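Local coordinates for putative uncharacterized protein (Methanosarcina barkeri str. Fusaro, PDB 3P43) that is a manganese-binding member of the LigD 3'-phosphoesterase superfamily and probably hydrolyses phosphate-bearing 3' ends in DNA repair, at residues Val33-Asp38 against Leu81-Phe86; Tyr44-Glu49 against Lys55-Pro60; Lys61-Asp66 against Glu101-Gly106; Arg116-Ser121 against Lys143-Phe148. All coordinates share one frame; numbering follows the deposited sequence.

Contact 1: residues Val33-Asp38 against Leu81-Phe86; sequences VVQRHD and LAYADF. With MN (manganese (II) ion), chain B.
Gln35 reaches out of strand 31-38 and ties down the 3-10 turn of 81-85 with a single amide nitrogen. Its NE2 donates to two backbone carbonyls, lying 2.8 Å from Tyr83 O and 2.9 Å from Phe86 O. Both bonds are bent at the hydrogen, and both acceptors stand somewhat out of the amide plane. The donor meets Phe86 O in its carbonyl plane, on a lone pair, but is tilted from the plane of the Tyr83 carbonyl. Tyr83 O also takes Phe86 N, at 3.0 Å, and is thus gripped by two donors. With CG anti to the carbonyl carbon, chi1 -84°, and the chain extended beyond it, the amide is carried clear of the strand to the turn. Gln35 OE1 lies 3.6 Å from Tyr83 CD2, the amide and ring planes 82° apart, and accepts from Arg47 NE.

Val33, two residues earlier, adds the apolar part. Its CB lies 4.2 Å from Ala84 CB, and its CG2 rests 3.7 Å from Ala84 O. Leu54 and Arg105 also pack against this alanine. Two residues beyond Gln35, His37 ND1 binds the manganese at 2.4 Å, together with His43 and Asp45, while its NE2 bonds to Ala97 O.

With donors and acceptors fixed at both ends, the buried amide of Gln35 has its rotation settled: NE2 holds the turn, and OE1 positions Arg47 on the next strand, which lies beside the metal ligand Asp45.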
# COMPACT_ATOMS: atom_id res chain seq x y z
N VAL A 33 -0.54 3.16 -5.86
CA VAL A 33 -1.94 3.51 -5.66
C VAL A 33 -2.33 3.21 -4.23
O VAL A 33 -1.80 2.30 -3.59
CB VAL A 33 -2.87 2.75 -6.63
CG1 VAL A 33 -2.92 1.28 -6.28
CG2 VAL A 33 -4.28 3.35 -6.61
N VAL A 34 -3.25 4.02 -3.71
CA VAL A 34 -3.85 3.76 -2.42
C VAL A 34 -5.36 3.70 -2.64
O VAL A 34 -5.98 4.67 -3.06
CB VAL A 34 -3.52 4.86 -1.41
CG1 VAL A 34 -4.30 4.63 -0.11
CG2 VAL A 34 -2.03 4.92 -1.14
N GLN A 35 -5.94 2.54 -2.36
CA GLN A 35 -7.38 2.36 -2.47
C GLN A 35 -8.00 2.18 -1.09
O GLN A 35 -7.63 1.28 -0.33
CB GLN A 35 -7.70 1.17 -3.37
CG GLN A 35 -7.70 1.51 -4.87
CD GLN A 35 -7.44 0.29 -5.74
OE1 GLN A 35 -6.77 -0.65 -5.32
NE2 GLN A 35 -7.96 0.31 -6.97
N ARG A 36 -8.95 3.05 -0.77
CA ARG A 36 -9.78 2.86 0.41
C ARG A 36 -10.72 1.71 0.11
O ARG A 36 -11.48 1.75 -0.86
CB ARG A 36 -10.59 4.11 0.71
CG ARG A 36 -11.28 4.07 2.06
CD ARG A 36 -12.11 5.32 2.29
NE ARG A 36 -13.33 5.32 1.51
CZ ARG A 36 -13.91 6.42 1.02
NH1 ARG A 36 -13.35 7.60 1.22
NH2 ARG A 36 -15.03 6.33 0.31
N HIS A 37 -10.66 0.67 0.93
CA HIS A 37 -11.45 -0.53 0.68
C HIS A 37 -12.48 -0.72 1.80
O HIS A 37 -12.12 -0.99 2.94
CB HIS A 37 -10.54 -1.75 0.57
CG HIS A 37 -11.23 -2.99 0.09
ND1 HIS A 37 -10.63 -4.22 0.09
CD2 HIS A 37 -12.47 -3.17 -0.42
CE1 HIS A 37 -11.47 -5.12 -0.39
NE2 HIS A 37 -12.59 -4.51 -0.71
N ASP A 38 -13.75 -0.55 1.46
CA ASP A 38 -14.83 -0.75 2.41
C ASP A 38 -15.31 -2.20 2.35
O ASP A 38 -16.19 -2.54 1.57
CB ASP A 38 -15.99 0.20 2.11
CG ASP A 38 -16.96 0.34 3.28
OD1 ASP A 38 -16.78 -0.36 4.29
OD2 ASP A 38 -17.90 1.17 3.19
N LEU A 81 -1.82 -4.88 -12.62
CA LEU A 81 -1.52 -3.47 -12.75
C LEU A 81 -2.77 -2.63 -13.03
O LEU A 81 -2.92 -1.52 -12.52
CB LEU A 81 -0.48 -3.27 -13.85
CG LEU A 81 0.46 -2.07 -13.77
CD1 LEU A 81 0.81 -1.74 -12.33
CD2 LEU A 81 1.72 -2.38 -14.57
N ALA A 82 -3.68 -3.17 -13.84
CA ALA A 82 -4.88 -2.45 -14.25
C ALA A 82 -5.79 -2.11 -13.06
O ALA A 82 -6.69 -1.27 -13.17
CB ALA A 82 -5.64 -3.24 -15.30
N TYR A 83 -5.55 -2.77 -11.94
CA TYR A 83 -6.35 -2.54 -10.74
C TYR A 83 -6.08 -1.16 -10.15
O TYR A 83 -6.88 -0.64 -9.39
CB TYR A 83 -6.07 -3.62 -9.70
CG TYR A 83 -7.22 -3.88 -8.77
CD1 TYR A 83 -8.38 -4.50 -9.22
CD2 TYR A 83 -7.16 -3.52 -7.43
CE1 TYR A 83 -9.44 -4.74 -8.37
CE2 TYR A 83 -8.21 -3.76 -6.57
CZ TYR A 83 -9.35 -4.37 -7.05
OH TYR A 83 -10.41 -4.62 -6.21
N ALA A 84 -4.94 -0.56 -10.51
CA ALA A 84 -4.60 0.78 -10.05
C ALA A 84 -5.62 1.81 -10.53
O ALA A 84 -5.69 2.93 -10.01
CB ALA A 84 -3.21 1.16 -10.51
N ASP A 85 -6.42 1.42 -11.51
CA ASP A 85 -7.40 2.32 -12.10
C ASP A 85 -8.81 2.03 -11.60
O ASP A 85 -9.75 2.73 -11.97
CB ASP A 85 -7.39 2.17 -13.63
CG ASP A 85 -6.19 2.83 -14.26
OD1 ASP A 85 -5.65 3.80 -13.69
OD2 ASP A 85 -5.78 2.38 -15.36
N PHE A 86 -8.97 1.00 -10.77
CA PHE A 86 -10.32 0.57 -10.41
C PHE A 86 -10.95 1.28 -9.22
O PHE A 86 -10.36 1.39 -8.15
CB PHE A 86 -10.43 -0.94 -10.22
CG PHE A 86 -11.83 -1.36 -9.90
CD1 PHE A 86 -12.78 -1.47 -10.91
CD2 PHE A 86 -12.23 -1.56 -8.59
CE1 PHE A 86 -14.08 -1.81 -10.63
CE2 PHE A 86 -13.53 -1.91 -8.29
CZ PHE A 86 -14.46 -2.04 -9.31
MN MN B . -8.39 -4.68 0.84

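Contact 2: residues Tyr44-Glu49 against Lys55-Pro60; sequences YDFRLE and KSWAVP. With MN (manganese (II) ion), chain B.
Phe46 and Trp57 form a hydrogen-bonded pair of the antiparallel hairpin 42-50/53-59, their side chains lying side by side and pointing the same way. Trp57 CE3 comes to the edge of the phenyl ring, 3.9 Å from Phe46 CD2, and Phe46 O lies in the indole plane, 3.5 Å from Trp57 CE3. Leu48 CD1 approaches the far end of the indole, 3.9 Å from Trp57 CZ3.

The other face is mostly polar. Arg47 NH1 donates to Ser56 OG at 2.9 Å, with the oxygen at the guanidinium edge, nearly in plane, and Arg47 NE donates to Gln35 OE1. With CG anti to the carbonyl carbon (chi1 -50°) and the chain extended to NE, the guanidinium lies over Asp45, whose CB rests against one of its faces. Asp45 OD2 binds the manganese at 2.2 Å and makes a long salt bridge, of charge alone, to Arg47 NH2 at 3.7 Å. An alanine in place of Arg47 would probably leave Ser56 OG and Gln35 OE1 without this donor and take its charge from beside Asp45, the manganese remaining.

The hairpin thus separates a mainly apolar layer from a face where a hydrogen-bonded arginine lies beside a metal ligand.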
# COMPACT_ATOMS: atom_id res chain seq x y z
N TYR A 44 -7.24 0.54 4.12
CA TYR A 44 -6.61 1.11 2.94
C TYR A 44 -5.63 0.12 2.35
O TYR A 44 -4.78 -0.43 3.04
CB TYR A 44 -5.93 2.43 3.27
CG TYR A 44 -6.91 3.55 3.58
CD1 TYR A 44 -7.19 4.52 2.63
CD2 TYR A 44 -7.56 3.61 4.81
CE1 TYR A 44 -8.10 5.54 2.89
CE2 TYR A 44 -8.47 4.63 5.08
CZ TYR A 44 -8.73 5.58 4.12
OH TYR A 44 -9.63 6.60 4.38
N ASP A 45 -5.77 -0.11 1.05
CA ASP A 45 -4.84 -0.97 0.36
C ASP A 45 -3.76 -0.11 -0.29
O ASP A 45 -4.06 0.79 -1.08
CB ASP A 45 -5.56 -1.85 -0.66
CG ASP A 45 -6.44 -2.88 -0.00
OD1 ASP A 45 -5.92 -3.68 0.80
OD2 ASP A 45 -7.65 -2.90 -0.28
N PHE A 46 -2.52 -0.37 0.10
CA PHE A 46 -1.37 0.34 -0.41
C PHE A 46 -0.63 -0.56 -1.41
O PHE A 46 -0.24 -1.67 -1.06
CB PHE A 46 -0.44 0.74 0.74
CG PHE A 46 0.82 1.41 0.29
CD1 PHE A 46 0.81 2.73 -0.13
CD2 PHE A 46 2.02 0.71 0.27
CE1 PHE A 46 1.97 3.34 -0.55
CE2 PHE A 46 3.18 1.33 -0.15
CZ PHE A 46 3.15 2.64 -0.56
N ARG A 47 -0.47 -0.09 -2.64
CA ARG A 47 0.08 -0.92 -3.71
C ARG A 47 1.24 -0.25 -4.43
O ARG A 47 1.16 0.92 -4.80
CB ARG A 47 -1.00 -1.26 -4.73
CG ARG A 47 -2.29 -1.79 -4.15
CD ARG A 47 -3.22 -2.23 -5.26
NE ARG A 47 -4.60 -2.30 -4.81
CZ ARG A 47 -5.10 -3.30 -4.11
NH1 ARG A 47 -4.32 -4.33 -3.78
NH2 ARG A 47 -6.37 -3.28 -3.74
N LEU A 48 2.30 -1.02 -4.66
CA LEU A 48 3.48 -0.54 -5.38
C LEU A 48 3.68 -1.38 -6.63
O LEU A 48 3.64 -2.62 -6.57
CB LEU A 48 4.73 -0.67 -4.52
CG LEU A 48 4.89 0.25 -3.30
CD1 LEU A 48 6.08 -0.21 -2.47
CD2 LEU A 48 5.05 1.70 -3.73
N GLU A 49 3.89 -0.73 -7.76
CA GLU A 49 4.18 -1.45 -8.99
C GLU A 49 5.60 -1.99 -8.93
O GLU A 49 6.56 -1.23 -8.86
CB GLU A 49 4.02 -0.58 -10.23
CG GLU A 49 4.47 -1.29 -11.51
CD GLU A 49 4.34 -0.42 -12.75
OE1 GLU A 49 3.65 0.62 -12.68
OE2 GLU A 49 4.92 -0.79 -13.79
N LYS A 55 2.42 -5.02 -5.94
CA LYS A 55 2.68 -5.62 -4.64
C LYS A 55 1.83 -4.85 -3.63
O LYS A 55 1.81 -3.62 -3.66
CB LYS A 55 4.16 -5.54 -4.28
CG LYS A 55 4.58 -6.45 -3.12
CD LYS A 55 6.07 -6.31 -2.81
CE LYS A 55 6.46 -7.08 -1.56
NZ LYS A 55 6.22 -8.54 -1.69
N SER A 56 1.13 -5.57 -2.76
CA SER A 56 0.04 -4.94 -2.00
C SER A 56 0.06 -5.19 -0.50
O SER A 56 0.47 -6.26 -0.04
CB SER A 56 -1.31 -5.40 -2.57
OG SER A 56 -1.47 -4.96 -3.90
N TRP A 57 -0.40 -4.19 0.25
CA TRP A 57 -0.53 -4.27 1.70
C TRP A 57 -1.86 -3.70 2.14
O TRP A 57 -2.30 -2.67 1.61
CB TRP A 57 0.58 -3.48 2.41
CG TRP A 57 1.98 -4.02 2.26
CD1 TRP A 57 2.66 -4.80 3.15
CD2 TRP A 57 2.87 -3.79 1.16
NE1 TRP A 57 3.92 -5.07 2.67
CE2 TRP A 57 4.08 -4.46 1.45
CE3 TRP A 57 2.77 -3.07 -0.04
CZ2 TRP A 57 5.17 -4.45 0.58
CZ3 TRP A 57 3.85 -3.06 -0.90
CH2 TRP A 57 5.04 -3.74 -0.58
N ALA A 58 -2.51 -4.35 3.10
CA ALA A 58 -3.68 -3.79 3.77
C ALA A 58 -3.24 -3.00 5.00
O ALA A 58 -2.57 -3.52 5.89
CB ALA A 58 -4.63 -4.90 4.17
N VAL A 59 -3.62 -1.72 5.04
CA VAL A 59 -3.32 -0.85 6.17
C VAL A 59 -4.63 -0.45 6.84
O VAL A 59 -5.47 0.20 6.21
CB VAL A 59 -2.58 0.42 5.70
CG1 VAL A 59 -2.05 1.21 6.89
CG2 VAL A 59 -1.46 0.06 4.74
N PRO A 60 -4.83 -0.85 8.10
CA PRO A 60 -6.09 -0.61 8.82
C PRO A 60 -6.42 0.87 9.10
O PRO A 60 -7.49 1.15 9.61
CB PRO A 60 -5.92 -1.39 10.13
CG PRO A 60 -4.44 -1.63 10.25
CD PRO A 60 -3.91 -1.72 8.86
MN MN B . -8.39 -4.68 0.84

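Contact 3: residues Lys61-Asp66 against Glu101-Gly106; sequences KEPPKD and EIWDRG
Glu62 and Trp103 bring the two backbones nearest, with CA atoms still 9.2 Å apart, so the irregular loop 61-66 meets strand 98-114 through side chains. Trp103 and Asp104 both face Val34 in a classic beta bulge. The indole stands out toward the loop, its CG anti to the backbone N with chi1 -176°.

Pro63 comes from the opposite direction and lays CD over one face, toward the rim, 4.3 Å from the centroid of the six-membered ring of Trp103 and 21° off the normal, a CH-pi contact. Lys65 sends its extended chain obliquely past the ring, CE 3.7 Å from Trp103 CZ2. Glu62 crosses at about a right angle, with OE1 3.9 Å from the same CZ2. A water in the indole plane accepts from Trp103 NE1 at 3.2 Å and donates to Glu62 OE2 at 2.9 Å. Tyr44 completes the packing, edge-to-face with Trp103 and against Pro63. With an alanine at Trp103, Pro63 would probably lose the indole face it packs on and the bridging water its indole donor, opening a gap beneath the loop.

One tryptophan therefore joins loop to strand in two ways, by apolar contact over its face and by a water-mediated link from its N-H to a carboxylate.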
# COMPACT_ATOMS: atom_id res chain seq x y z
N LYS A 61 -5.51 1.78 8.78
CA LYS A 61 -5.77 3.20 8.95
C LYS A 61 -5.23 3.94 7.73
O LYS A 61 -4.55 3.35 6.90
CB LYS A 61 -5.09 3.73 10.21
CG LYS A 61 -5.81 3.41 11.52
CD LYS A 61 -4.94 3.77 12.71
CE LYS A 61 -5.65 3.54 14.03
NZ LYS A 61 -6.62 4.64 14.33
N GLU A 62 -5.53 5.23 7.62
CA GLU A 62 -5.02 6.02 6.50
C GLU A 62 -3.50 5.99 6.49
O GLU A 62 -2.86 6.12 7.54
CB GLU A 62 -5.49 7.48 6.59
CG GLU A 62 -7.01 7.67 6.58
CD GLU A 62 -7.40 9.12 6.33
OE1 GLU A 62 -6.50 9.98 6.27
OE2 GLU A 62 -8.62 9.40 6.19
N PRO A 63 -2.91 5.81 5.30
CA PRO A 63 -1.45 5.91 5.21
C PRO A 63 -1.02 7.27 5.76
O PRO A 63 -1.72 8.26 5.54
CB PRO A 63 -1.18 5.82 3.71
CG PRO A 63 -2.34 5.02 3.19
CD PRO A 63 -3.52 5.44 4.02
N PRO A 64 0.10 7.32 6.48
CA PRO A 64 0.45 8.56 7.18
C PRO A 64 0.99 9.61 6.21
O PRO A 64 1.88 9.31 5.41
CB PRO A 64 1.54 8.11 8.16
CG PRO A 64 2.18 6.94 7.48
CD PRO A 64 1.09 6.25 6.70
N LYS A 65 0.46 10.83 6.28
CA LYS A 65 0.89 11.90 5.38
C LYS A 65 2.14 12.59 5.89
O LYS A 65 2.85 13.26 5.13
CB LYS A 65 -0.23 12.92 5.18
CG LYS A 65 -1.50 12.36 4.55
CD LYS A 65 -2.56 13.44 4.43
CE LYS A 65 -3.90 12.86 4.05
NZ LYS A 65 -4.95 13.91 3.94
N ASP A 66 2.42 12.44 7.18
CA ASP A 66 3.58 13.06 7.81
C ASP A 66 4.37 12.04 8.61
O ASP A 66 3.80 11.07 9.11
CB ASP A 66 3.14 14.20 8.74
CG ASP A 66 2.59 15.39 7.98
OD1 ASP A 66 3.01 15.62 6.83
OD2 ASP A 66 1.73 16.10 8.55
N GLU A 101 -12.34 2.76 -3.62
CA GLU A 101 -12.15 4.13 -4.10
C GLU A 101 -10.67 4.51 -4.13
O GLU A 101 -9.91 4.12 -3.24
CB GLU A 101 -12.92 5.13 -3.24
CG GLU A 101 -12.70 6.59 -3.66
CD GLU A 101 -13.61 7.55 -2.93
OE1 GLU A 101 -13.32 7.86 -1.76
OE2 GLU A 101 -14.60 8.01 -3.54
N ILE A 102 -10.27 5.26 -5.14
CA ILE A 102 -8.89 5.71 -5.23
C ILE A 102 -8.70 6.85 -4.24
O ILE A 102 -9.29 7.92 -4.41
CB ILE A 102 -8.52 6.22 -6.64
CG1 ILE A 102 -8.84 5.16 -7.70
CG2 ILE A 102 -7.04 6.57 -6.69
CD1 ILE A 102 -7.81 4.07 -7.78
N TRP A 103 -7.89 6.60 -3.21
CA TRP A 103 -7.59 7.61 -2.20
C TRP A 103 -6.39 8.46 -2.60
O TRP A 103 -6.38 9.67 -2.37
CB TRP A 103 -7.32 6.93 -0.86
CG TRP A 103 -7.09 7.88 0.28
CD1 TRP A 103 -8.04 8.54 1.00
CD2 TRP A 103 -5.82 8.23 0.87
NE1 TRP A 103 -7.45 9.29 1.99
CE2 TRP A 103 -6.09 9.12 1.93
CE3 TRP A 103 -4.50 7.89 0.59
CZ2 TRP A 103 -5.08 9.68 2.70
CZ3 TRP A 103 -3.49 8.44 1.37
CH2 TRP A 103 -3.79 9.32 2.41
N ASP A 104 -5.37 7.83 -3.18
CA ASP A 104 -4.25 8.56 -3.75
C ASP A 104 -3.66 7.75 -4.90
O ASP A 104 -3.88 6.55 -5.02
CB ASP A 104 -3.17 8.84 -2.70
CG ASP A 104 -2.18 9.92 -3.15
OD1 ASP A 104 -2.48 10.66 -4.11
OD2 ASP A 104 -1.11 10.04 -2.53
N ARG A 105 -2.90 8.43 -5.75
CA ARG A 105 -2.32 7.79 -6.91
C ARG A 105 -1.12 8.59 -7.40
O ARG A 105 -1.15 9.82 -7.43
CB ARG A 105 -3.36 7.65 -8.03
CG ARG A 105 -2.90 6.78 -9.18
CD ARG A 105 -3.70 7.05 -10.44
NE ARG A 105 -3.03 6.47 -11.60
CZ ARG A 105 -3.16 5.21 -11.98
NH1 ARG A 105 -3.96 4.40 -11.30
NH2 ARG A 105 -2.50 4.75 -13.04
N GLY A 106 -0.05 7.90 -7.78
CA GLY A 106 1.12 8.61 -8.26
C GLY A 106 2.18 7.68 -8.81
O GLY A 106 1.90 6.54 -9.17
O HOH W 1 -9.80 10.55 3.81

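Contact 4: residues Arg116-Ser121 against Lys143-Phe148; sequences REIVVS and KGWLFF
Arg116 and Trp145 lie opposite each other with CA atoms 8.4 Å apart, and Ile118 and Phe147 follow at 9.6 Å, because strand 130-135 runs between strands 117-123 and 145-149 and pairs with both. Across that spacing the indole of Trp145 does the bridging. Its CG is anti to the carbonyl carbon, beside the backbone N, chi1 -62°, and the six-membered end of the ring reaches toward the first segment. There CZ3 of Trp145 meets main chain as much as side chain: it lies 3.8 Å from Arg116 C and 3.9 Å from Glu117 N, all approaching the ring obliquely. The third touch is apolar, Ile118 CG1 at 4.2 Å from Trp145 CZ3.

The charged ends take no part in it. Arg116 has its CB pointing away from the tryptophan, and its NH1 bonds to Arg135 O on the intervening strand; the CB of Glu117 points away as well. Leu133 and Arg135 of that strand also pack against Trp145. Trp57 meets the indole edge-to-face, and Ile118 in turn touches Trp57 and Leu48, so the same apolar layer continues from the hairpin to this wall.

The contact is plain van der Waals packing inside the curled sheet, partly against a peptide group: touches of a large aromatic ring with that group and an isoleucine join next-but-one strands whose backbones are bonded to the strand between them.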
# COMPACT_ATOMS: atom_id res chain seq x y z
N ARG A 116 13.11 -8.08 3.66
CA ARG A 116 12.40 -7.51 4.81
C ARG A 116 12.33 -5.99 4.85
O ARG A 116 11.98 -5.41 5.88
CB ARG A 116 13.04 -7.98 6.12
CG ARG A 116 12.68 -9.40 6.54
CD ARG A 116 13.02 -9.60 8.01
NE ARG A 116 14.28 -8.96 8.36
CZ ARG A 116 14.38 -7.82 9.03
NH1 ARG A 116 13.29 -7.18 9.45
NH2 ARG A 116 15.58 -7.31 9.30
N GLU A 117 12.64 -5.33 3.74
CA GLU A 117 12.67 -3.88 3.76
C GLU A 117 12.46 -3.28 2.39
O GLU A 117 13.02 -3.75 1.40
CB GLU A 117 13.97 -3.36 4.38
CG GLU A 117 14.00 -1.85 4.57
CD GLU A 117 15.29 -1.36 5.23
OE1 GLU A 117 16.19 -2.19 5.50
OE2 GLU A 117 15.40 -0.14 5.49
N ILE A 118 11.63 -2.24 2.34
CA ILE A 118 11.37 -1.50 1.12
C ILE A 118 11.36 -0.01 1.43
O ILE A 118 10.69 0.44 2.36
CB ILE A 118 10.04 -1.92 0.48
CG1 ILE A 118 10.09 -3.41 0.10
CG2 ILE A 118 9.74 -1.07 -0.74
CD1 ILE A 118 8.84 -3.94 -0.57
N VAL A 119 12.13 0.75 0.66
CA VAL A 119 12.17 2.20 0.82
C VAL A 119 11.88 2.84 -0.53
O VAL A 119 12.53 2.52 -1.52
CB VAL A 119 13.54 2.68 1.33
CG1 VAL A 119 13.50 4.19 1.61
CG2 VAL A 119 13.95 1.90 2.56
N VAL A 120 10.91 3.74 -0.56
CA VAL A 120 10.48 4.35 -1.82
C VAL A 120 10.25 5.85 -1.67
O VAL A 120 9.87 6.33 -0.61
CB VAL A 120 9.18 3.71 -2.33
CG1 VAL A 120 9.40 2.25 -2.62
CG2 VAL A 120 8.07 3.89 -1.29
N SER A 121 10.47 6.60 -2.75
CA SER A 121 10.12 8.01 -2.76
C SER A 121 8.82 8.19 -3.53
O SER A 121 8.77 7.97 -4.74
CB SER A 121 11.23 8.85 -3.38
OG SER A 121 10.89 10.22 -3.35
N LYS A 143 4.33 -12.46 8.76
CA LYS A 143 4.77 -11.27 9.47
C LYS A 143 4.36 -9.96 8.82
O LYS A 143 4.53 -9.76 7.61
CB LYS A 143 6.29 -11.32 9.68
CG LYS A 143 6.72 -12.49 10.54
CD LYS A 143 8.18 -12.84 10.32
CE LYS A 143 8.55 -14.11 11.06
NZ LYS A 143 7.69 -15.26 10.66
N GLY A 144 3.81 -9.06 9.63
CA GLY A 144 3.39 -7.75 9.16
C GLY A 144 4.53 -6.79 8.94
O GLY A 144 5.68 -7.07 9.28
N TRP A 145 4.21 -5.63 8.38
CA TRP A 145 5.23 -4.63 8.09
C TRP A 145 4.96 -3.35 8.84
O TRP A 145 3.80 -2.92 8.96
CB TRP A 145 5.23 -4.31 6.60
CG TRP A 145 5.56 -5.46 5.71
CD1 TRP A 145 4.83 -6.60 5.54
CD2 TRP A 145 6.70 -5.58 4.86
NE1 TRP A 145 5.44 -7.42 4.63
CE2 TRP A 145 6.59 -6.82 4.19
CE3 TRP A 145 7.80 -4.76 4.58
CZ2 TRP A 145 7.55 -7.26 3.28
CZ3 TRP A 145 8.75 -5.20 3.68
CH2 TRP A 145 8.62 -6.44 3.03
N LEU A 146 6.02 -2.73 9.35
CA LEU A 146 5.94 -1.39 9.92
C LEU A 146 6.00 -0.37 8.79
O LEU A 146 6.95 -0.35 8.02
CB LEU A 146 7.09 -1.15 10.88
CG LEU A 146 6.98 0.13 11.69
CD1 LEU A 146 5.95 -0.09 12.77
CD2 LEU A 146 8.32 0.50 12.30
N PHE A 147 4.99 0.49 8.71
CA PHE A 147 4.84 1.41 7.58
C PHE A 147 4.88 2.87 8.05
O PHE A 147 4.09 3.27 8.90
CB PHE A 147 3.51 1.11 6.88
CG PHE A 147 3.23 1.96 5.67
CD1 PHE A 147 4.26 2.41 4.86
CD2 PHE A 147 1.93 2.28 5.33
CE1 PHE A 147 4.00 3.18 3.74
CE2 PHE A 147 1.66 3.05 4.21
CZ PHE A 147 2.69 3.50 3.41
N PHE A 148 5.80 3.66 7.51
CA PHE A 148 5.90 5.06 7.93
C PHE A 148 6.60 5.97 6.92
O PHE A 148 7.32 5.51 6.04
CB PHE A 148 6.59 5.17 9.30
CG PHE A 148 8.00 4.63 9.32
CD1 PHE A 148 9.08 5.47 9.11
CD2 PHE A 148 8.24 3.28 9.56
CE1 PHE A 148 10.38 4.97 9.14
CE2 PHE A 148 9.53 2.78 9.59
CZ PHE A 148 10.60 3.63 9.38

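All four contacts reach one antiparallel sheet curled into a barrel; contacts 1 and 3 bring loops 81-86 and 61-66 onto it. Contact 1 opens first along the chain, and contact 2 falls wholly between its two segments; contact 3 alternates with contact 1, and contact 4 comes last. Contacts 1 and 2, centres about 9 Å apart, place metal ligands on the neighbouring strands 31-38 and 42-50. Contact 3 lies about 10 Å from contact 2 between centres and meets it through Tyr44. Contact 4 is about 19 Å from contact 1 between centres, across the centre of the chain; there the other face of the hairpin packs its aromatics against strands 117-123 and 145-149.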